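Probable disease resistance protein At5g66900 (Arabidopsis thaliana, PDB 7L7W) is a plant helper immune receptor of a kind that forms calcium-permeable, nonselective cation channels, represented here by its N-terminal CC-R (RPW8-like) helical domain. Local coordinates at residues S98-T101 and R102-R106; L112-C115 and Q116-L119; E49-F52 and P53-K57; S60-E64 and L65-V69. The protein carries 2 engineered substitutions. All blocks are in the same frame, centred on the assembly; numbering follows the deposited sequence.

Interaction 1: residues S98-T101 and R102-R106; sequences SEYT and RKIER. Engineered in segment 98-101: Glu99 (natural residue Lys).
Ile104 lies over one face of the Tyr100 ring, one helical turn further along the chain. Its CG1 sits 3.8 Å from the centroid of that ring, 27° off the normal, in a CH-pi contact shifted toward the CE2 side; CE2 of Tyr100 is 3.4 Å from CG1 of Ile104. CD1 of the same isoleucine continues toward the phenol end, 3.7 Å from CZ of Tyr100. The tyrosine is swung into this position by its first torsion (chi1 178°), which sets CG opposite the backbone N. On another side of the helix the bent chain of Arg102, turned at chi2, curls back over the preceding turn. NH1 of Arg102 meets CB of Thr101 at the edge of the guanidinium, in its plane, while CB of Ser98 lies 4.1 Å above one face and toward the rim. Beneath these side chains runs regular alpha-helical i to i+4 bonding: Ile104 N donates to Tyr100 O at 2.8 Å, and Glu105 N to Thr101 O at 2.8 Å. The stretch belongs to helix 97-114 of the CC-R four-helix bundle, where Tyr100 and Ile104 face inward. Glu99, an engineered residue replacing a lysine, has its OE1 5.0 Å from NZ of Lys103, too far for a salt bridge, and packs on Ala36 of a second subunit. The buried Tyr100 hydroxyl bonds to the backbone O of Ala85 in helix 70-88, and its ring meets Phe89. Thr101 OG1 hydrogen-bonds to Glu97 O, one turn earlier.

Interaction 2: residues L112-C115 and Q116-L119; sequences LKFC and QIDL
Gln116 N donates to Lys113 O over 3.0 Å with an N-H...O angle of 161°, a fairly straight i to i+3 bond at the end of helix 97-114. The donor stands 51° out of the carbonyl plane, so it does not meet a lone pair of that oxygen. The next amide follows only loosely: Ile117 N makes a weak bond of 3.0 Å to Phe114 O, closing a type I beta turn from Phe114 to Ile117. The chain thus leaves the helix through a tightening turn before it straightens. CG of Gln116 rests 3.4 Å from Lys113 O, and because its chain bends at chi2 (-62°) NE2 of Gln116 comes back to 3.7 Å from Leu112 O. Phe114 and Ile117 lie side by side and point the same way, with Ile117 CG2 4.0 Å from Phe114 CE2. CB of Ile117 stands over one face of that ring, so the side chains of the first and last residues of the turn pack on each other. Asp118 then serves as N-cap of helix 119-127, its OD2 forming weak bonds to the backbone N of Gln120 and Leu121, so one helix ends and the next begins within a few residues. Phe114 inserts between helix 38-60, at Leu54, and helix 70-88, at Leu75, while Ile117 reaches Leu54 and Glu71 of the same two helices and Cys115 packs on Leu51.

Interaction 3: residues E49-F52 and P53-K57; sequences EILF and PLTQK
Thr55 N donates to Leu51 O over 3.1 Å, in the carbonyl plane, and so carries the helix across Pro53. Gln56 N follows with a 3.0 Å bond to Phe52 O, although the position of that oxygen is less certain in the model. Pro53 has no N-H to give; its CD lies 3.3 Å from Glu49 O, where an amide hydrogen would otherwise bond, and the helix is kinked here. Outward from the backbone, Gln56 reaches across one face of the Phe52 ring. CG of Gln56 makes a CH-pi contact 4.2 Å from the centroid of that ring, 26° off its normal, and the amide carbon CD of Gln56 comes 3.4 Å from CE2 of Phe52, the amide plane tilted 34° from the ring. Phe52 is brought alongside the following turn by a first torsion of -176°, with CG opposite the backbone N. The ring also has a cation-pi partner in Lys25. On a different side of the helix, CD1 of Leu51 and CD2 of Leu54 pack at 3.8 Å. Glu49 forms a salt bridge with Lys32 and lies near the nickel site formed by Glu80 and Asp83. With Leu51 buried against Leu24 of helix 20-32 and Met111 of helix 97-114, Thr55 buried against helix 20-32, and Gln56 and Lys57 exposed, this is a proline-kinked helix of the CC-R four-helix bundle.

Interaction 4: residues S60-E64 and L65-V69; sequences SMQKE and LDFGV
Leu65 N donates to Met61 O over 3.1 Å at 154°, the backbone hydrogen bond that joins 60-64 to 65-69. Met61 is the first residue after helix 38-60 to leave helical angles, and this i to i+4 bond closes one more helix-like loop before the chain extends at Leu65. A second, weaker polar link lies further on: Asp66 OD1 accepts from Gly68 N at 3.2 Å, an Asx turn nested in the type I beta turn from Asp66 to Val69. Val69 is then the N-cap residue of helix 70-88. Apolar contacts follow the backbone bond. CB of Met61 is 3.7 Å from CD1 of Leu65, and because the methionine bends at chi3 (49°) its CE returns to CG of Leu65 at 3.8 Å, so that the leucine is touched by both the root and the end of one side chain. Leu65 packs on Leu122 of helix 119-127. The third kind of contact is aliphatic against aromatic: CG of Gln62 lies 3.4 Å from CZ of Phe67, the two side chains crossing at about a right angle. The same ring meets Phe20 edge to face, and Glu64 O bonds to Asn126. With one backbone bond across the two segments and one weak side-chain bond, the loop probably owes much of its shape to apolar packing around Leu65 and Phe67.

Overall arrangement
Along the chain the order is interaction 3, interaction 4, interaction 1, interaction 2, all within the RPW8 domain. Interaction 3 lies on helix 38-60, and interaction 4 follows in the loop to helix 70-88, their centres 15 Å apart. Interactions 1 and 2 share helix 97-114, the second at its end, with centres 22 Å apart. Interactions 2 and 3 come closest, 10 Å between centres, and touch where helix 38-60 packs on the end of helix 97-114 and the turn after it; Leu119 meets both Lys57 and Met61, linking interaction 2 to interaction 4. Interactions 1 and 4, with centres 31 Å apart, lie on opposite sides of the chain's centre.

Interaction 1: residues S98-T101 and R102-R106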
loop_
_atom_site.group_PDB
_atom_site.type_symbol
_atom_site.label_atom_id
_atom_site.label_comp_id
_atom_site.label_asym_id
_atom_site.label_seq_id
_atom_site.Cartn_x
_atom_site.Cartn_y
_atom_site.Cartn_z
ATOM N N SER A 98 -0.541 8.057 3.367
ATOM C CA SER A 98 -0.023 9.398 3.657
ATOM C C SER A 98 -1.043 10.220 4.430
ATOM O O SER A 98 -0.742 10.785 5.490
ATOM C CB SER A 98 0.356 10.126 2.367
ATOM O OG SER A 98 0.895 9.233 1.408
ATOM N N GLU A 99 -2.278 10.250 3.937
ATOM C CA GLU A 99 -3.316 11.025 4.597
ATOM C C GLU A 99 -3.393 10.666 6.068
ATOM O O GLU A 99 -3.199 11.510 6.957
ATOM C CB GLU A 99 -4.647 10.742 3.921
ATOM C CG GLU A 99 -5.683 11.782 4.122
ATOM C CD GLU A 99 -6.956 11.421 3.398
ATOM O OE1 GLU A 99 -7.662 10.503 3.886
ATOM O OE2 GLU A 99 -7.226 12.036 2.330
ATOM N N TYR A 100 -3.630 9.381 6.328
ATOM C CA TYR A 100 -3.828 8.931 7.693
ATOM C C TYR A 100 -2.581 9.197 8.509
ATOM O O TYR A 100 -2.666 9.665 9.653
ATOM C CB TYR A 100 -4.191 7.456 7.688
ATOM C CG TYR A 100 -4.382 6.807 9.032
ATOM C CD1 TYR A 100 -5.606 6.857 9.683
ATOM C CD2 TYR A 100 -3.346 6.085 9.630
ATOM C CE1 TYR A 100 -5.783 6.232 10.909
ATOM C CE2 TYR A 100 -3.516 5.460 10.840
ATOM C CZ TYR A 100 -4.731 5.530 11.481
ATOM O OH TYR A 100 -4.895 4.901 12.703
ATOM N N THR A 101 -1.407 9.015 7.903
ATOM C CA THR A 101 -0.206 9.212 8.691
ATOM C C THR A 101 -0.111 10.655 9.159
ATOM O O THR A 101 0.150 10.905 10.342
ATOM C CB THR A 101 1.018 8.784 7.905
ATOM O OG1 THR A 101 0.887 7.396 7.582
ATOM C CG2 THR A 101 2.262 8.947 8.757
ATOM N N ARG A 102 -0.434 11.610 8.275
ATOM C CA ARG A 102 -0.406 13.015 8.672
ATOM C C ARG A 102 -1.328 13.244 9.861
ATOM O O ARG A 102 -0.916 13.828 10.874
ATOM C CB ARG A 102 -0.790 13.924 7.495
ATOM C CG ARG A 102 0.231 13.958 6.343
ATOM C CD ARG A 102 1.674 13.700 6.826
ATOM N NE ARG A 102 2.572 13.263 5.749
ATOM C CZ ARG A 102 2.919 11.997 5.526
ATOM N NH1 ARG A 102 2.451 11.044 6.314
ATOM N NH2 ARG A 102 3.736 11.678 4.523
ATOM N N LYS A 103 -2.551 12.707 9.788
ATOM C CA LYS A 103 -3.491 12.809 10.903
ATOM C C LYS A 103 -2.873 12.241 12.184
ATOM O O LYS A 103 -2.831 12.914 13.222
ATOM C CB LYS A 103 -4.770 12.077 10.503
ATOM C CG LYS A 103 -5.962 12.128 11.418
ATOM C CD LYS A 103 -7.171 11.417 10.749
ATOM C CE LYS A 103 -7.211 11.691 9.222
ATOM N NZ LYS A 103 -8.589 11.735 8.611
ATOM N N ILE A 104 -2.302 11.033 12.104
ATOM C CA ILE A 104 -1.701 10.420 13.287
ATOM C C ILE A 104 -0.591 11.305 13.826
ATOM O O ILE A 104 -0.497 11.541 15.041
ATOM C CB ILE A 104 -1.188 9.006 12.967
ATOM C CG1 ILE A 104 -2.366 8.094 12.692
ATOM C CG2 ILE A 104 -0.437 8.445 14.136
ATOM C CD1 ILE A 104 -3.458 8.252 13.710
ATOM N N GLU A 105 0.225 11.862 12.924
ATOM C CA GLU A 105 1.321 12.712 13.364
ATOM C C GLU A 105 0.790 13.925 14.116
ATOM O O GLU A 105 1.317 14.286 15.176
ATOM C CB GLU A 105 2.177 13.136 12.171
ATOM C CG GLU A 105 3.153 12.054 11.729
ATOM C CD GLU A 105 3.827 12.364 10.391
ATOM O OE1 GLU A 105 3.356 13.294 9.687
ATOM O OE2 GLU A 105 4.827 11.679 10.050
ATOM N N ARG A 106 -0.302 14.522 13.642
ATOM C CA ARG A 106 -0.728 15.714 14.346
ATOM C C ARG A 106 -1.301 15.356 15.707
ATOM O O ARG A 106 -1.060 16.081 16.684
ATOM C CB ARG A 106 -1.704 16.557 13.539
ATOM C CG ARG A 106 -1.378 17.967 13.905
ATOM C CD ARG A 106 -1.892 19.055 13.022
ATOM N NE ARG A 106 -1.779 20.300 13.779
ATOM C CZ ARG A 106 -2.497 20.599 14.867
ATOM N NH1 ARG A 106 -3.416 19.754 15.336
ATOM N NH2 ARG A 106 -2.298 21.757 15.489
#

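Interaction 2: residues L112-C115 and Q116-L119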
loop_
_atom_site.group_PDB
_atom_site.type_symbol
_atom_site.label_atom_id
_atom_site.label_comp_id
_atom_site.label_asym_id
_atom_site.label_seq_id
_atom_site.Cartn_x
_atom_site.Cartn_y
_atom_site.Cartn_z
ATOM N N LEU A 112 2.147 15.658 22.693
ATOM C CA LEU A 112 3.426 16.095 23.226
ATOM C C LEU A 112 3.323 17.498 23.808
ATOM O O LEU A 112 3.800 17.745 24.924
ATOM C CB LEU A 112 4.503 16.025 22.148
ATOM C CG LEU A 112 4.964 14.593 21.867
ATOM C CD1 LEU A 112 6.164 14.588 20.946
ATOM C CD2 LEU A 112 5.265 13.832 23.151
ATOM N N LYS A 113 2.662 18.421 23.098
ATOM C CA LYS A 113 2.579 19.771 23.647
ATOM C C LYS A 113 1.801 19.771 24.955
ATOM O O LYS A 113 2.162 20.485 25.897
ATOM C CB LYS A 113 1.947 20.745 22.652
ATOM C CG LYS A 113 2.056 22.197 23.136
ATOM C CD LYS A 113 0.866 23.058 22.712
ATOM C CE LYS A 113 -0.448 22.552 23.316
ATOM N NZ LYS A 113 -0.924 23.365 24.479
ATOM N N PHE A 114 0.784 18.919 25.053
ATOM C CA PHE A 114 0.023 18.843 26.284
ATOM C C PHE A 114 0.894 18.407 27.453
ATOM O O PHE A 114 0.644 18.806 28.593
ATOM C CB PHE A 114 -1.148 17.889 26.110
ATOM C CG PHE A 114 -2.093 17.923 27.245
ATOM C CD1 PHE A 114 -3.206 18.748 27.199
ATOM C CD2 PHE A 114 -1.857 17.164 28.386
ATOM C CE1 PHE A 114 -4.083 18.806 28.273
ATOM C CE2 PHE A 114 -2.727 17.220 29.474
ATOM C CZ PHE A 114 -3.846 18.043 29.414
ATOM N N CYS A 115 1.922 17.601 27.196
ATOM C CA CYS A 115 2.801 17.157 28.271
ATOM C C CYS A 115 3.632 18.287 28.872
ATOM O O CYS A 115 4.417 18.018 29.786
ATOM C CB CYS A 115 3.718 16.051 27.756
ATOM S SG CYS A 115 2.869 14.482 27.403
ATOM N N GLN A 116 3.492 19.525 28.382
ATOM C CA GLN A 116 4.083 20.704 29.007
ATOM C C GLN A 116 3.071 21.469 29.862
ATOM O O GLN A 116 3.238 22.673 30.102
ATOM C CB GLN A 116 4.678 21.637 27.946
ATOM C CG GLN A 116 5.422 20.944 26.807
ATOM C CD GLN A 116 6.629 20.147 27.287
ATOM O OE1 GLN A 116 7.394 20.612 28.138
ATOM N NE2 GLN A 116 6.813 18.946 26.729
ATOM N N ILE A 117 2.018 20.806 30.300
ATOM C CA ILE A 117 0.987 21.461 31.084
ATOM C C ILE A 117 1.518 21.718 32.490
ATOM O O ILE A 117 2.197 20.872 33.086
ATOM C CB ILE A 117 -0.289 20.600 31.089
ATOM C CG1 ILE A 117 -1.445 21.332 31.781
ATOM C CG2 ILE A 117 -0.023 19.223 31.690
ATOM C CD1 ILE A 117 -2.343 22.066 30.819
ATOM N N ASP A 118 1.238 22.913 33.014
ATOM C CA ASP A 118 1.588 23.286 34.389
ATOM C C ASP A 118 0.414 22.930 35.294
ATOM O O ASP A 118 -0.554 23.690 35.403
ATOM C CB ASP A 118 1.918 24.774 34.471
ATOM C CG ASP A 118 2.404 25.200 35.859
ATOM O OD1 ASP A 118 2.790 26.386 36.004
ATOM O OD2 ASP A 118 2.403 24.363 36.798
ATOM N N LEU A 119 0.496 21.771 35.952
ATOM C CA LEU A 119 -0.624 21.321 36.772
ATOM C C LEU A 119 -0.863 22.250 37.953
ATOM O O LEU A 119 -2.013 22.462 38.361
ATOM C CB LEU A 119 -0.382 19.897 37.262
ATOM C CG LEU A 119 -0.812 18.774 36.328
ATOM C CD1 LEU A 119 -0.679 17.440 37.034
ATOM C CD2 LEU A 119 -2.236 18.997 35.866
#

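Interaction 3: residues E49-F52 and P53-K57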
loop_
_atom_site.group_PDB
_atom_site.type_symbol
_atom_site.label_atom_id
_atom_site.label_comp_id
_atom_site.label_asym_id
_atom_site.label_seq_id
_atom_site.Cartn_x
_atom_site.Cartn_y
_atom_site.Cartn_z
ATOM N N GLU A 49 2.795 6.818 25.935
ATOM C CA GLU A 49 3.364 6.289 27.161
ATOM C C GLU A 49 4.094 7.370 27.941
ATOM O O GLU A 49 4.161 7.292 29.174
ATOM C CB GLU A 49 4.269 5.097 26.841
ATOM C CG GLU A 49 3.445 3.832 26.573
ATOM C CD GLU A 49 4.271 2.601 26.219
ATOM O OE1 GLU A 49 5.270 2.719 25.458
ATOM O OE2 GLU A 49 3.890 1.499 26.687
ATOM N N ILE A 50 4.627 8.381 27.244
ATOM C CA ILE A 50 5.093 9.591 27.929
ATOM C C ILE A 50 3.927 10.292 28.623
ATOM O O ILE A 50 4.025 10.724 29.778
ATOM C CB ILE A 50 5.771 10.551 26.938
ATOM C CG1 ILE A 50 7.067 9.977 26.387
ATOM C CG2 ILE A 50 5.982 11.925 27.583
ATOM C CD1 ILE A 50 7.553 10.760 25.166
ATOM N N LEU A 51 2.820 10.462 27.900
ATOM C CA LEU A 51 1.683 11.197 28.442
ATOM C C LEU A 51 0.961 10.434 29.554
ATOM O O LEU A 51 0.276 11.059 30.368
ATOM C CB LEU A 51 0.721 11.540 27.302
ATOM C CG LEU A 51 -0.708 11.987 27.619
ATOM C CD1 LEU A 51 -0.733 13.476 27.981
ATOM C CD2 LEU A 51 -1.649 11.682 26.451
ATOM N N PHE A 52 1.115 9.110 29.613
ATOM C CA PHE A 52 0.318 8.290 30.526
ATOM C C PHE A 52 0.502 8.615 32.012
ATOM O O PHE A 52 -0.507 8.652 32.741
ATOM C CB PHE A 52 0.612 6.810 30.248
ATOM C CG PHE A 52 -0.218 5.887 31.058
ATOM C CD1 PHE A 52 -1.546 5.682 30.738
ATOM C CD2 PHE A 52 0.311 5.252 32.167
ATOM C CE1 PHE A 52 -2.339 4.837 31.501
ATOM C CE2 PHE A 52 -0.475 4.401 32.936
ATOM C CZ PHE A 52 -1.803 4.193 32.600
ATOM N N PRO A 53 1.713 8.813 32.535
ATOM C CA PRO A 53 1.814 9.154 33.962
ATOM C C PRO A 53 1.193 10.504 34.280
ATOM O O PRO A 53 0.651 10.706 35.378
ATOM C CB PRO A 53 3.329 9.154 34.216
ATOM C CG PRO A 53 3.909 8.432 33.072
ATOM C CD PRO A 53 3.040 8.758 31.915
ATOM N N LEU A 54 1.266 11.443 33.341
ATOM C CA LEU A 54 0.622 12.735 33.540
ATOM C C LEU A 54 -0.889 12.577 33.657
ATOM O O LEU A 54 -1.534 13.264 34.461
ATOM C CB LEU A 54 0.999 13.665 32.396
ATOM C CG LEU A 54 0.520 15.095 32.473
ATOM C CD1 LEU A 54 1.724 15.996 32.320
ATOM C CD2 LEU A 54 -0.450 15.318 31.340
ATOM N N THR A 55 -1.467 11.644 32.893
ATOM C CA THR A 55 -2.880 11.323 33.063
ATOM C C THR A 55 -3.124 10.672 34.405
ATOM O O THR A 55 -4.153 10.911 35.034
ATOM C CB THR A 55 -3.388 10.397 31.955
ATOM O OG1 THR A 55 -2.495 9.287 31.812
ATOM C CG2 THR A 55 -3.511 11.147 30.639
ATOM N N GLN A 56 -2.199 9.841 34.868
ATOM C CA GLN A 56 -2.411 9.226 36.172
ATOM C C GLN A 56 -2.498 10.283 37.266
ATOM O O GLN A 56 -3.409 10.258 38.104
ATOM C CB GLN A 56 -1.304 8.228 36.469
ATOM C CG GLN A 56 -1.263 7.103 35.482
ATOM C CD GLN A 56 -0.278 6.052 35.889
ATOM O OE1 GLN A 56 0.936 6.230 35.745
ATOM N NE2 GLN A 56 -0.787 4.937 36.404
ATOM N N LYS A 57 -1.564 11.236 37.267
ATOM C CA LYS A 57 -1.570 12.205 38.353
ATOM C C LYS A 57 -2.648 13.268 38.177
ATOM O O LYS A 57 -3.067 13.859 39.175
ATOM C CB LYS A 57 -0.185 12.840 38.546
ATOM C CG LYS A 57 0.221 13.910 37.572
ATOM C CD LYS A 57 1.665 14.350 37.848
ATOM C CE LYS A 57 2.707 13.298 37.426
ATOM N NZ LYS A 57 4.113 13.699 37.788
#

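Interaction 4: residues S60-E64 and L65-V69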
loop_
_atom_site.group_PDB
_atom_site.type_symbol
_atom_site.label_atom_id
_atom_site.label_comp_id
_atom_site.label_asym_id
_atom_site.label_seq_id
_atom_site.Cartn_x
_atom_site.Cartn_y
_atom_site.Cartn_z
ATOM N N SER A 60 -5.466 11.449 39.823
ATOM C CA SER A 60 -5.317 11.425 41.272
ATOM C C SER A 60 -5.758 12.743 41.883
ATOM O O SER A 60 -6.193 12.769 43.033
ATOM C CB SER A 60 -3.872 11.113 41.655
ATOM O OG SER A 60 -3.030 12.190 41.320
ATOM N N MET A 61 -5.679 13.836 41.122
ATOM C CA MET A 61 -6.063 15.159 41.590
ATOM C C MET A 61 -7.501 15.506 41.263
ATOM O O MET A 61 -7.796 16.673 40.986
ATOM C CB MET A 61 -5.141 16.214 40.994
ATOM C CG MET A 61 -3.681 16.029 41.301
ATOM S SD MET A 61 -2.720 17.275 40.412
ATOM C CE MET A 61 -3.616 18.772 40.824
ATOM N N GLN A 62 -8.415 14.539 41.311
ATOM C CA GLN A 62 -9.776 14.802 40.853
ATOM C C GLN A 62 -10.502 15.819 41.725
ATOM O O GLN A 62 -11.456 16.454 41.255
ATOM C CB GLN A 62 -10.565 13.494 40.794
ATOM C CG GLN A 62 -11.717 13.498 39.791
ATOM C CD GLN A 62 -12.291 12.103 39.554
ATOM O OE1 GLN A 62 -11.578 11.093 39.648
ATOM N NE2 GLN A 62 -13.585 12.044 39.240
ATOM N N LYS A 63 -10.067 15.995 42.976
ATOM C CA LYS A 63 -10.667 17.002 43.850
ATOM C C LYS A 63 -10.163 18.409 43.521
ATOM O O LYS A 63 -10.958 19.325 43.279
ATOM C CB LYS A 63 -10.388 16.655 45.318
ATOM C CG LYS A 63 -11.044 17.628 46.301
ATOM C CD LYS A 63 -12.000 16.920 47.259
ATOM C CE LYS A 63 -12.487 17.861 48.351
ATOM N NZ LYS A 63 -11.392 18.253 49.277
ATOM N N GLU A 64 -8.838 18.593 43.510
ATOM C CA GLU A 64 -8.230 19.901 43.287
ATOM C C GLU A 64 -8.507 20.465 41.902
ATOM O O GLU A 64 -8.464 21.689 41.727
ATOM C CB GLU A 64 -6.719 19.819 43.498
ATOM C CG GLU A 64 -6.318 19.407 44.899
ATOM C CD GLU A 64 -6.218 17.897 45.062
ATOM O OE1 GLU A 64 -7.172 17.192 44.660
ATOM O OE2 GLU A 64 -5.192 17.411 45.598
ATOM N N LEU A 65 -8.756 19.614 40.914
ATOM C CA LEU A 65 -9.093 20.059 39.573
ATOM C C LEU A 65 -10.557 19.769 39.294
ATOM O O LEU A 65 -11.154 18.870 39.892
ATOM C CB LEU A 65 -8.229 19.367 38.511
ATOM C CG LEU A 65 -6.713 19.324 38.693
ATOM C CD1 LEU A 65 -6.126 18.117 37.988
ATOM C CD2 LEU A 65 -6.076 20.596 38.171
ATOM N N ASP A 66 -11.135 20.541 38.390
ATOM C CA ASP A 66 -12.372 20.151 37.738
ATOM C C ASP A 66 -12.055 19.883 36.274
ATOM O O ASP A 66 -11.398 20.697 35.604
ATOM C CB ASP A 66 -13.463 21.215 37.872
ATOM C CG ASP A 66 -13.352 22.297 36.819
ATOM O OD1 ASP A 66 -14.276 22.452 35.986
ATOM O OD2 ASP A 66 -12.317 22.991 36.824
ATOM N N PHE A 67 -12.502 18.746 35.790
ATOM C CA PHE A 67 -12.127 18.385 34.439
ATOM C C PHE A 67 -12.868 19.215 33.358
ATOM O O PHE A 67 -12.720 18.929 32.162
ATOM C CB PHE A 67 -12.354 16.885 34.256
ATOM C CG PHE A 67 -11.560 16.036 35.219
ATOM C CD1 PHE A 67 -10.391 16.517 35.785
ATOM C CD2 PHE A 67 -11.972 14.758 35.546
ATOM C CE1 PHE A 67 -9.650 15.744 36.667
ATOM C CE2 PHE A 67 -11.231 13.979 36.418
ATOM C CZ PHE A 67 -10.068 14.477 36.982
ATOM N N GLY A 68 -13.625 20.256 33.717
ATOM C CA GLY A 68 -14.334 21.022 32.712
ATOM C C GLY A 68 -13.509 22.090 32.035
ATOM O O GLY A 68 -13.868 22.529 30.940
ATOM N N VAL A 69 -12.413 22.528 32.655
ATOM C CA VAL A 69 -11.649 23.628 32.070
ATOM C C VAL A 69 -11.138 23.257 30.678
ATOM O O VAL A 69 -11.048 22.079 30.309
ATOM C CB VAL A 69 -10.496 24.035 33.001
ATOM C CG1 VAL A 69 -11.045 24.316 34.370
ATOM C CG2 VAL A 69 -9.442 22.926 33.065
#